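Local coordinates for protein dimethylsulfoniopropionate lyase (Roseovarius nubinhibens, PDB 4B29) that probably cleaves dimethylsulfoniopropionate to release dimethyl sulfide, using a cupin barrel that holds a zinc ion, at residues 147-152 against 186-191; 152-157 against 181-186; 72-77 against 195-200. One frame throughout, in Å; residues are numbered along the deposited sequence.

Contact 1: residues 147-152 against 186-191; sequences WHEHLP and NAPHAM. With ZN (zinc ion), chain J; PO4 (phosphate ion), chain B.
His148, His150 and His189 gather their rings into a cluster across an antiparallel strand pair of the cupin barrel, and two of them bind its zinc. The side chains of His150 and His189 cross at about a right angle, with their ring planes 75° apart, and both point NE2 at the metal, His189 NE2 standing 2.0 Å from the zinc. In both histidines CG sits in the cramped site between backbone N and carbonyl carbon (chi1 39° in His150, 42° in His189), which carries both NE2 atoms to the metal. Each ring is fixed at its other nitrogen by an acceptor lying in its plane: His189 ND1 donates to Ala187 O at 2.8 Å, and His150 ND1 to Pro152 O. His148 NE2 instead donates to the zinc-bound phosphate, probably picked up during crystallisation, at O3. Paired main-chain bonds between His148 and His189 hold the strands together, and Asn186 N reaches His150 O. Glu149 runs alongside Pro188, pointing the same way, its OE1 hydrogen-bonded to Ser216 OG, while two waters link its OE2 to Asn186, one at O and one at ND2. Ala190 CB lies over the six-membered ring of Trp147, a CH-pi contact 4.2 Å from the ring centroid.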
loop_
_atom_site.group_PDB
_atom_site.type_symbol
_atom_site.label_atom_id
_atom_site.label_comp_id
_atom_site.label_asym_id
_atom_site.label_seq_id
_atom_site.Cartn_x
_atom_site.Cartn_y
_atom_site.Cartn_z
ATOM N N TRP A 147 -15.381 -6.012 1.282
ATOM C CA TRP A 147 -14.972 -6.953 0.231
ATOM C C TRP A 147 -14.737 -6.212 -1.103
ATOM O O TRP A 147 -15.613 -5.480 -1.600
ATOM C CB TRP A 147 -16.042 -8.024 0.003
ATOM C CG TRP A 147 -16.213 -8.946 1.183
ATOM C CD1 TRP A 147 -17.311 -8.999 2.022
ATOM C CD2 TRP A 147 -15.302 -9.956 1.645
ATOM N NE1 TRP A 147 -17.114 -9.979 2.998
ATOM C CE2 TRP A 147 -15.905 -10.589 2.777
ATOM C CE3 TRP A 147 -14.062 -10.427 1.196
ATOM C CZ2 TRP A 147 -15.285 -11.640 3.471
ATOM C CZ3 TRP A 147 -13.440 -11.464 1.899
ATOM C CH2 TRP A 147 -14.054 -12.067 3.030
ATOM N N HIS A 148 -13.543 -6.412 -1.662
ATOM C CA HIS A 148 -13.204 -5.769 -2.944
ATOM C C HIS A 148 -12.335 -6.742 -3.719
ATOM O O HIS A 148 -11.826 -7.715 -3.159
ATOM C CB HIS A 148 -12.489 -4.441 -2.727
ATOM C CG HIS A 148 -11.261 -4.538 -1.888
ATOM N ND1 HIS A 148 -11.322 -4.673 -0.515
ATOM C CD2 HIS A 148 -9.941 -4.489 -2.207
ATOM C CE1 HIS A 148 -10.098 -4.728 -0.022
ATOM N NE2 HIS A 148 -9.239 -4.608 -1.030
ATOM N N GLU A 149 -12.163 -6.489 -5.023
ATOM C CA GLU A 149 -11.544 -7.516 -5.839
ATOM C C GLU A 149 -10.983 -6.884 -7.108
ATOM O O GLU A 149 -11.302 -5.736 -7.443
ATOM C CB GLU A 149 -12.574 -8.589 -6.230
ATOM C CG GLU A 149 -13.726 -7.971 -7.069
ATOM C CD GLU A 149 -14.772 -9.003 -7.305
ATOM O OE1 GLU A 149 -15.594 -9.231 -6.393
ATOM O OE2 GLU A 149 -14.711 -9.645 -8.376
ATOM N N HIS A 150 -10.147 -7.650 -7.795
ATOM C CA HIS A 150 -9.550 -7.186 -9.054
ATOM C C HIS A 150 -8.897 -8.374 -9.736
ATOM O O HIS A 150 -8.435 -9.338 -9.077
ATOM C CB HIS A 150 -8.491 -6.091 -8.805
ATOM C CG HIS A 150 -7.656 -6.348 -7.585
ATOM N ND1 HIS A 150 -6.666 -7.300 -7.539
ATOM C CD2 HIS A 150 -7.726 -5.810 -6.352
ATOM C CE1 HIS A 150 -6.130 -7.326 -6.322
ATOM N NE2 HIS A 150 -6.762 -6.418 -5.591
ATOM N N LEU A 151 -8.754 -8.270 -11.072
ATOM C CA LEU A 151 -8.094 -9.358 -11.791
ATOM C C LEU A 151 -6.593 -9.614 -11.395
ATOM O O LEU A 151 -6.195 -10.739 -11.229
ATOM C CB LEU A 151 -8.231 -9.110 -13.321
ATOM C CG LEU A 151 -7.531 -10.111 -14.213
ATOM C CD1 LEU A 151 -8.102 -11.551 -14.067
ATOM C CD2 LEU A 151 -7.725 -9.606 -15.684
ATOM N N PRO A 152 -5.741 -8.557 -11.294
ATOM C CA PRO A 152 -4.321 -8.820 -11.030
ATOM C C PRO A 152 -4.109 -9.441 -9.646
ATOM O O PRO A 152 -4.932 -9.230 -8.728
ATOM C CB PRO A 152 -3.675 -7.402 -11.057
ATOM C CG PRO A 152 -4.820 -6.403 -10.935
ATOM C CD PRO A 152 -5.990 -7.139 -11.636
ATOM N N ASN A 186 -8.817 -12.161 -8.830
ATOM C CA ASN A 186 -10.298 -12.074 -8.713
ATOM C C ASN A 186 -10.835 -12.533 -7.319
ATOM O O ASN A 186 -12.061 -12.507 -7.122
ATOM C CB ASN A 186 -11.015 -12.932 -9.786
ATOM C CG ASN A 186 -10.803 -12.419 -11.214
ATOM O OD1 ASN A 186 -10.523 -13.222 -12.175
ATOM N ND2 ASN A 186 -10.989 -11.142 -11.377
ATOM N N ALA A 187 -9.956 -12.921 -6.385
ATOM C CA ALA A 187 -10.485 -13.394 -5.088
ATOM C C ALA A 187 -10.860 -12.180 -4.217
ATOM O O ALA A 187 -9.997 -11.329 -3.964
ATOM C CB ALA A 187 -9.440 -14.274 -4.364
ATOM N N PRO A 188 -12.129 -12.074 -3.770
ATOM C CA PRO A 188 -12.437 -10.914 -2.962
ATOM C C PRO A 188 -11.714 -10.952 -1.622
ATOM O O PRO A 188 -11.500 -12.037 -1.050
ATOM C CB PRO A 188 -13.941 -11.002 -2.750
ATOM C CG PRO A 188 -14.450 -11.816 -3.915
ATOM C CD PRO A 188 -13.345 -12.806 -4.191
ATOM N N HIS A 189 -11.323 -9.776 -1.154
ATOM C CA HIS A 189 -10.608 -9.666 0.128
ATOM C C HIS A 189 -11.118 -8.434 0.845
ATOM O O HIS A 189 -11.749 -7.541 0.238
ATOM C CB HIS A 189 -9.070 -9.660 -0.105
ATOM C CG HIS A 189 -8.627 -8.812 -1.271
ATOM N ND1 HIS A 189 -8.758 -9.240 -2.574
ATOM C CD2 HIS A 189 -8.005 -7.609 -1.313
ATOM C CE1 HIS A 189 -8.262 -8.307 -3.390
ATOM N NE2 HIS A 189 -7.769 -7.337 -2.643
ATOM N N ALA A 190 -10.794 -8.334 2.128
ATOM C CA ALA A 190 -11.233 -7.179 2.913
ATOM C C ALA A 190 -10.301 -7.026 4.108
ATOM O O ALA A 190 -9.411 -7.856 4.319
ATOM C CB ALA A 190 -12.709 -7.404 3.395
ATOM N N MET A 191 -10.420 -5.922 4.833
ATOM C CA MET A 191 -9.490 -5.707 5.930
ATOM C C MET A 191 -10.158 -4.805 6.979
ATOM O O MET A 191 -10.835 -3.860 6.608
ATOM C CB MET A 191 -8.249 -4.973 5.383
ATOM C CG MET A 191 -7.099 -4.880 6.409
ATOM S SD MET A 191 -5.844 -3.649 5.876
ATOM C CE MET A 191 -6.794 -2.154 6.110
HETATM ZN ZN ZN J . -6.544 -6.025 -3.575
HETATM P P PO4 B . -6.384 -3.333 -2.391
HETATM O O1 PO4 B . -7.078 -2.004 -2.336
HETATM O O2 PO4 B . -4.885 -3.060 -2.626
HETATM O O3 PO4 B . -6.570 -4.147 -1.118
HETATM O O4 PO4 B . -6.883 -4.182 -3.515
HETATM O O HOH W 1 -14.483 -12.492 -8.115
HETATM O O HOH W 2 -12.338 -9.222 -10.106
HETATM O O HOH W 3 -9.053 -9.782 -6.163
#

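Contact 2: residues 152-157 against 181-186. With ZN (zinc ion), chain J; PO4 (phosphate ion), chain B; EDO (1,2-ethanediol), chain F.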
loop_
_atom_site.group_PDB
_atom_site.type_symbol
_atom_site.label_atom_id
_atom_site.label_comp_id
_atom_site.label_asym_id
_atom_site.label_seq_id
_atom_site.Cartn_x
_atom_site.Cartn_y
_atom_site.Cartn_z
ATOM N N PRO A 152 -5.741 -8.557 -11.294
ATOM C CA PRO A 152 -4.321 -8.820 -11.030
ATOM C C PRO A 152 -4.109 -9.441 -9.646
ATOM O O PRO A 152 -4.932 -9.230 -8.728
ATOM C CB PRO A 152 -3.675 -7.402 -11.057
ATOM C CG PRO A 152 -4.820 -6.403 -10.935
ATOM C CD PRO A 152 -5.990 -7.139 -11.636
ATOM N N GLU A 153 -3.084 -10.250 -9.574
ATOM C CA GLU A 153 -2.629 -10.785 -8.248
ATOM C C GLU A 153 -1.966 -9.689 -7.449
ATOM O O GLU A 153 -1.408 -8.735 -8.009
ATOM C CB GLU A 153 -1.609 -11.868 -8.490
ATOM C CG GLU A 153 -2.260 -13.139 -9.166
ATOM C CD GLU A 153 -1.248 -14.177 -9.459
ATOM O OE1 GLU A 153 -0.069 -14.014 -9.054
ATOM O OE2 GLU A 153 -1.552 -15.240 -10.063
ATOM N N GLU A 154 -1.954 -9.847 -6.125
ATOM C CA GLU A 154 -1.379 -8.807 -5.278
ATOM C C GLU A 154 -0.714 -9.503 -4.107
ATOM O O GLU A 154 -1.140 -10.577 -3.689
ATOM C CB GLU A 154 -2.579 -7.974 -4.834
ATOM C CG GLU A 154 -2.525 -7.304 -3.609
ATOM C CD GLU A 154 -3.728 -6.414 -3.416
ATOM O OE1 GLU A 154 -4.830 -6.890 -3.078
ATOM O OE2 GLU A 154 -3.565 -5.205 -3.502
ATOM N N LEU A 155 0.356 -8.907 -3.603
ATOM C CA LEU A 155 1.071 -9.443 -2.412
ATOM C C LEU A 155 1.188 -8.274 -1.440
ATOM O O LEU A 155 1.951 -7.319 -1.675
ATOM C CB LEU A 155 2.450 -9.979 -2.808
ATOM C CG LEU A 155 3.264 -10.554 -1.624
ATOM C CD1 LEU A 155 2.525 -11.721 -0.929
ATOM C CD2 LEU A 155 4.646 -10.997 -2.121
ATOM N N TYR A 156 0.405 -8.330 -0.353
ATOM C CA TYR A 156 0.500 -7.311 0.682
ATOM C C TYR A 156 1.715 -7.551 1.575
ATOM O O TYR A 156 2.110 -8.691 1.823
ATOM C CB TYR A 156 -0.733 -7.432 1.638
ATOM C CG TYR A 156 -1.777 -6.410 1.378
ATOM C CD1 TYR A 156 -2.685 -6.593 0.311
ATOM C CD2 TYR A 156 -1.865 -5.252 2.128
ATOM C CE1 TYR A 156 -3.701 -5.632 0.072
ATOM C CE2 TYR A 156 -2.842 -4.308 1.902
ATOM C CZ TYR A 156 -3.729 -4.478 0.841
ATOM O OH TYR A 156 -4.710 -3.542 0.634
ATOM N N SER A 157 2.292 -6.440 2.081
ATOM C CA SER A 157 3.156 -6.511 3.288
ATOM C C SER A 157 2.654 -5.445 4.230
ATOM O O SER A 157 2.111 -4.410 3.807
ATOM C CB SER A 157 4.669 -6.317 2.991
ATOM O OG SER A 157 4.956 -4.951 2.636
ATOM N N ARG A 181 0.683 -11.213 2.632
ATOM C CA ARG A 181 -0.407 -12.087 2.241
ATOM C C ARG A 181 -0.621 -12.016 0.734
ATOM O O ARG A 181 -0.729 -10.884 0.218
ATOM C CB ARG A 181 -1.700 -11.719 2.920
ATOM C CG ARG A 181 -2.611 -13.009 2.772
ATOM C CD ARG A 181 -4.069 -12.792 2.991
ATOM N NE ARG A 181 -4.596 -14.142 3.187
ATOM C CZ ARG A 181 -5.592 -14.449 4.000
ATOM N NH1 ARG A 181 -6.299 -13.506 4.586
ATOM N NH2 ARG A 181 -5.855 -15.739 4.176
ATOM N N PHE A 182 -0.721 -13.199 0.093
ATOM C CA PHE A 182 -0.994 -13.260 -1.361
ATOM C C PHE A 182 -2.507 -13.240 -1.620
ATOM O O PHE A 182 -3.273 -13.996 -0.960
ATOM C CB PHE A 182 -0.430 -14.570 -1.865
ATOM C CG PHE A 182 -0.766 -14.878 -3.298
ATOM C CD1 PHE A 182 -0.223 -14.101 -4.313
ATOM C CD2 PHE A 182 -1.542 -15.968 -3.616
ATOM C CE1 PHE A 182 -0.480 -14.399 -5.654
ATOM C CE2 PHE A 182 -1.807 -16.291 -5.000
ATOM C CZ PHE A 182 -1.271 -15.495 -5.993
ATOM N N HIS A 183 -2.948 -12.405 -2.558
ATOM C CA HIS A 183 -4.349 -12.418 -2.999
ATOM C C HIS A 183 -4.412 -12.908 -4.431
ATOM O O HIS A 183 -3.923 -12.242 -5.332
ATOM C CB HIS A 183 -4.950 -11.014 -2.952
ATOM C CG HIS A 183 -5.121 -10.495 -1.546
ATOM N ND1 HIS A 183 -5.110 -9.148 -1.249
ATOM C CD2 HIS A 183 -5.227 -11.147 -0.364
ATOM C CE1 HIS A 183 -5.273 -8.994 0.063
ATOM N NE2 HIS A 183 -5.364 -10.188 0.616
ATOM N N PRO A 184 -4.964 -14.101 -4.651
ATOM C CA PRO A 184 -5.013 -14.623 -6.009
ATOM C C PRO A 184 -5.976 -13.798 -6.862
ATOM O O PRO A 184 -6.847 -13.071 -6.354
ATOM C CB PRO A 184 -5.569 -16.058 -5.874
ATOM C CG PRO A 184 -5.643 -16.319 -4.402
ATOM C CD PRO A 184 -5.474 -15.028 -3.609
ATOM N N ALA A 185 -5.794 -13.931 -8.184
ATOM C CA ALA A 185 -6.640 -13.180 -9.106
ATOM C C ALA A 185 -8.125 -13.303 -8.823
ATOM O O ALA A 185 -8.652 -14.434 -8.633
ATOM C CB ALA A 185 -6.360 -13.686 -10.562
ATOM N N ASN A 186 -8.817 -12.161 -8.830
ATOM C CA ASN A 186 -10.298 -12.074 -8.713
ATOM C C ASN A 186 -10.835 -12.533 -7.319
ATOM O O ASN A 186 -12.061 -12.507 -7.122
ATOM C CB ASN A 186 -11.015 -12.932 -9.786
ATOM C CG ASN A 186 -10.803 -12.419 -11.214
ATOM O OD1 ASN A 186 -10.523 -13.222 -12.175
ATOM N ND2 ASN A 186 -10.989 -11.142 -11.377
HETATM ZN ZN ZN J . -6.544 -6.025 -3.575
HETATM P P PO4 B . -6.384 -3.333 -2.391
HETATM O O1 PO4 B . -7.078 -2.004 -2.336
HETATM O O2 PO4 B . -4.885 -3.060 -2.626
HETATM O O3 PO4 B . -6.570 -4.147 -1.118
HETATM O O4 PO4 B . -6.883 -4.182 -3.515
HETATM C C1 EDO F . -2.308 -1.120 -0.935
HETATM O O1 EDO F . -2.673 -1.385 0.422
HETATM C C2 EDO F . -3.276 -0.086 -1.442
HETATM O O2 EDO F . -3.008 -0.024 -2.829
HETATM O O HOH W 4 -6.355 -10.327 -6.484
HETATM O O HOH W 5 -4.122 -15.988 -9.224
#
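The carboxylate ligand of the cupin metal site comes from an antiparallel strand pair, where Glu154 faces His183. Glu154 CG lies anti to the backbone N (chi1 152°) and the chain runs extended beyond it, carrying OE1 to 2.0 Å from the zinc. The His183 side chain runs alongside, and His183 ND1 donates to Glu154 OE1 at 2.9 Å along a nearly straight line (176°). The acceptor lies in the imidazole plane, but the proton arrives on the anti side of OE1, tilted out of the carboxylate plane. His183 is thus a second-shell residue, consistent with holding the carboxylate's rotation and probably adding to its polarisation. Glu154 OE2 lies 2.7 Å from phosphate O2. Farther along this face, Tyr156 brings CD1 to within 3.5 Å of His183 CE1 and donates from OH to phosphate O3 at 2.6 Å. Backbone bonds pair Glu154 with His183 and Tyr156 with Arg181. The Glu153 carboxylate stands almost perpendicular to the Phe182 ring (87°), with OE1 at the ring edge, 3.4 Å from Phe182 CE1, and in a salt bridge with Arg205. Strand 198-205 flanks 153-159 on its other side, helix 43-48 packs on Leu155 and Phe182, and strand 163-167 meets Arg181 and His183.

Contact 3: residues 72-77 against 195-200. With PO4 (phosphate ion), chain E; EDO (1,2-ethanediol), chain F.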
loop_
_atom_site.group_PDB
_atom_site.type_symbol
_atom_site.label_atom_id
_atom_site.label_comp_id
_atom_site.label_asym_id
_atom_site.label_seq_id
_atom_site.Cartn_x
_atom_site.Cartn_y
_atom_site.Cartn_z
ATOM N N THR A 72 0.806 10.976 9.524
ATOM C CA THR A 72 1.957 11.615 10.120
ATOM C C THR A 72 1.861 11.536 11.666
ATOM O O THR A 72 2.848 11.240 12.324
ATOM C CB THR A 72 2.080 13.097 9.657
ATOM O OG1 THR A 72 2.236 13.103 8.230
ATOM C CG2 THR A 72 3.326 13.757 10.307
ATOM N N ARG A 73 0.679 11.771 12.199
ATOM C CA ARG A 73 0.511 11.696 13.676
ATOM C C ARG A 73 0.496 10.268 14.214
ATOM O O ARG A 73 0.897 10.023 15.368
ATOM C CB ARG A 73 -0.767 12.389 14.086
ATOM C CG ARG A 73 -0.551 13.895 14.132
ATOM C CD ARG A 73 -1.721 14.597 14.821
ATOM N NE ARG A 73 -2.872 14.736 13.928
ATOM C CZ ARG A 73 -3.885 13.872 13.839
ATOM N NH1 ARG A 73 -3.909 12.763 14.590
ATOM N NH2 ARG A 73 -4.877 14.123 12.984
ATOM N N ASP A 74 0.041 9.324 13.389
ATOM C CA ASP A 74 -0.234 7.959 13.902
ATOM C C ASP A 74 0.153 6.922 12.812
ATOM O O ASP A 74 -0.753 6.285 12.287
ATOM C CB ASP A 74 -1.734 7.869 14.230
ATOM C CG ASP A 74 -2.147 6.536 14.876
ATOM O OD1 ASP A 74 -1.285 5.868 15.463
ATOM O OD2 ASP A 74 -3.362 6.180 14.794
ATOM N N PRO A 75 1.453 6.784 12.489
ATOM C CA PRO A 75 1.793 5.861 11.365
ATOM C C PRO A 75 1.722 4.389 11.778
ATOM O O PRO A 75 1.675 3.502 10.916
ATOM C CB PRO A 75 3.233 6.239 11.026
ATOM C CG PRO A 75 3.802 6.769 12.370
ATOM C CD PRO A 75 2.651 7.509 12.962
ATOM N N GLY A 76 1.663 4.116 13.086
ATOM C CA GLY A 76 1.611 2.704 13.519
ATOM C C GLY A 76 2.926 2.256 14.076
ATOM O O GLY A 76 4.007 2.750 13.697
ATOM N N HIS A 77 2.865 1.313 15.014
ATOM C CA HIS A 77 4.084 0.682 15.536
ATOM C C HIS A 77 4.908 -0.007 14.436
ATOM O O HIS A 77 4.352 -0.752 13.642
ATOM C CB HIS A 77 3.708 -0.391 16.607
ATOM C CG HIS A 77 4.861 -1.240 17.066
ATOM N ND1 HIS A 77 5.825 -0.782 17.949
ATOM C CD2 HIS A 77 5.197 -2.529 16.785
ATOM C CE1 HIS A 77 6.716 -1.738 18.170
ATOM N NE2 HIS A 77 6.352 -2.813 17.485
ATOM N N THR A 195 -7.823 -1.099 17.022
ATOM C CA THR A 195 -7.288 0.004 17.791
ATOM C C THR A 195 -6.055 0.704 17.170
ATOM O O THR A 195 -5.728 1.854 17.498
ATOM C CB THR A 195 -6.939 -0.589 19.205
ATOM O OG1 THR A 195 -8.206 -0.775 19.874
ATOM C CG2 THR A 195 -6.169 0.344 19.971
ATOM N N ASP A 196 -5.397 0.013 16.253
ATOM C CA ASP A 196 -4.170 0.495 15.636
ATOM C C ASP A 196 -4.471 0.820 14.173
ATOM O O ASP A 196 -5.407 0.265 13.624
ATOM C CB ASP A 196 -3.098 -0.581 15.700
ATOM C CG ASP A 196 -2.814 -1.012 17.146
ATOM O OD1 ASP A 196 -2.542 -0.119 17.964
ATOM O OD2 ASP A 196 -2.849 -2.211 17.427
ATOM N N PRO A 197 -3.747 1.788 13.618
ATOM C CA PRO A 197 -3.820 2.017 12.151
ATOM C C PRO A 197 -3.039 0.889 11.446
ATOM O O PRO A 197 -2.455 0.001 12.084
ATOM C CB PRO A 197 -3.065 3.325 11.997
ATOM C CG PRO A 197 -1.932 3.226 13.022
ATOM C CD PRO A 197 -2.597 2.485 14.224
ATOM N N ILE A 198 -2.976 0.958 10.110
ATOM C CA ILE A 198 -2.042 0.090 9.385
ATOM C C ILE A 198 -1.519 0.841 8.161
ATOM O O ILE A 198 -2.250 1.596 7.533
ATOM C CB ILE A 198 -2.681 -1.271 8.940
ATOM C CG1 ILE A 198 -1.571 -2.232 8.463
ATOM C CG2 ILE A 198 -3.860 -1.090 7.912
ATOM C CD1 ILE A 198 -2.093 -3.642 8.213
ATOM N N LEU A 199 -0.240 0.631 7.898
ATOM C CA LEU A 199 0.433 1.214 6.714
ATOM C C LEU A 199 1.001 0.015 5.955
ATOM O O LEU A 199 1.704 -0.825 6.545
ATOM C CB LEU A 199 1.543 2.136 7.200
ATOM C CG LEU A 199 2.474 2.795 6.148
ATOM C CD1 LEU A 199 1.663 3.720 5.243
ATOM C CD2 LEU A 199 3.659 3.545 6.837
ATOM N N THR A 200 0.690 -0.071 4.645
ATOM C CA THR A 200 1.041 -1.285 3.867
ATOM C C THR A 200 1.848 -0.902 2.638
ATOM O O THR A 200 1.766 0.254 2.168
ATOM C CB THR A 200 -0.219 -2.006 3.353
ATOM O OG1 THR A 200 -1.000 -1.087 2.576
ATOM C CG2 THR A 200 -1.102 -2.490 4.597
HETATM P P PO4 E . -5.665 8.390 13.144
HETATM O O1 PO4 E . -5.249 9.879 13.171
HETATM O O2 PO4 E . -4.830 7.584 12.163
HETATM O O3 PO4 E . -5.298 7.779 14.474
HETATM O O4 PO4 E . -7.128 8.204 12.766
HETATM C C1 EDO F . -2.308 -1.120 -0.935
HETATM O O1 EDO F . -2.673 -1.385 0.422
HETATM C C2 EDO F . -3.276 -0.086 -1.442
HETATM O O2 EDO F . -3.008 -0.024 -2.829
#
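With chi1 at -176°, Asp74 swings its carboxylate away from its own main-chain nitrogen and beside its carbonyl carbon, which lays the acid group against the ring of Pro197; the residue's own carbonyl oxygen meets the same ring. The ring comes in corner first, and its CG does most of the touching. Asp74 O lies 3.4 Å from Pro197 CG, while Asp74 OD1 stands 3.7 Å from the same carbon; the two side chains pass at a slant. Gly76, at phi 105° and psi 150°, has backbone angles that suit glycine, and its CA packs directly on the proline, 3.6 Å from Pro197 CG. Farther along, Leu199 turns CB toward the carbonyl of Pro75, with 4.0 Å between CB and Pro75 O.

This is packing between the loop that leaves helix 67-73 and segment 195-200, which leads along strand 198-205 of the large barrel sheet, away from the zinc. Leu199 also packs against Arg86 and Leu89 of helix 83-92, and Pro197 lies against Tyr138 of the adjacent strand 133-139. A second phosphate, probably from the crystallisation liquor, sits beside Asp74, with its O3 2.5 Å from Asp74 OD2; one of the two acid groups probably holds a proton. Arg73 NH1 reaches that ion's O1 through a weak bond.

The chemistry across the segments is thus van der Waals contact, of carbon with oxygen and carbon with carbon. The directional bonds of the loop carbonyls run elsewhere: Asp74 O accepts from Tyr138 OH, Pro75 O bonds to Ser160 OG, and Gly76 O accepts from Arg86 NH1. The loop is therefore tied by hydrogen bonds to residues that flank Pro197 (Tyr138) and Leu199 (Ser160, Arg86), while the proline ring supplies the apolar surface.

How the contacts relate
From the N terminus, the chain first meets contact 3 at 72-77, whose partner 195-200 comes only after most of the barrel has been built, so this contact closes the longest loop. Within it lies contact 1, joining 147-152 to 186-191, and within that lies contact 2, joining 152-157 to 181-186. The three are concentric and none cross. Contacts 1 and 2 abut at Pro152 and Asn186, where the chain passes from one sheet to the other, and together they supply all three protein ligands of the zinc. Contact 3, about 22 Å from contact 2 between centres, ties the helical N-terminal part to strand 198-205, the neighbour of 153-159.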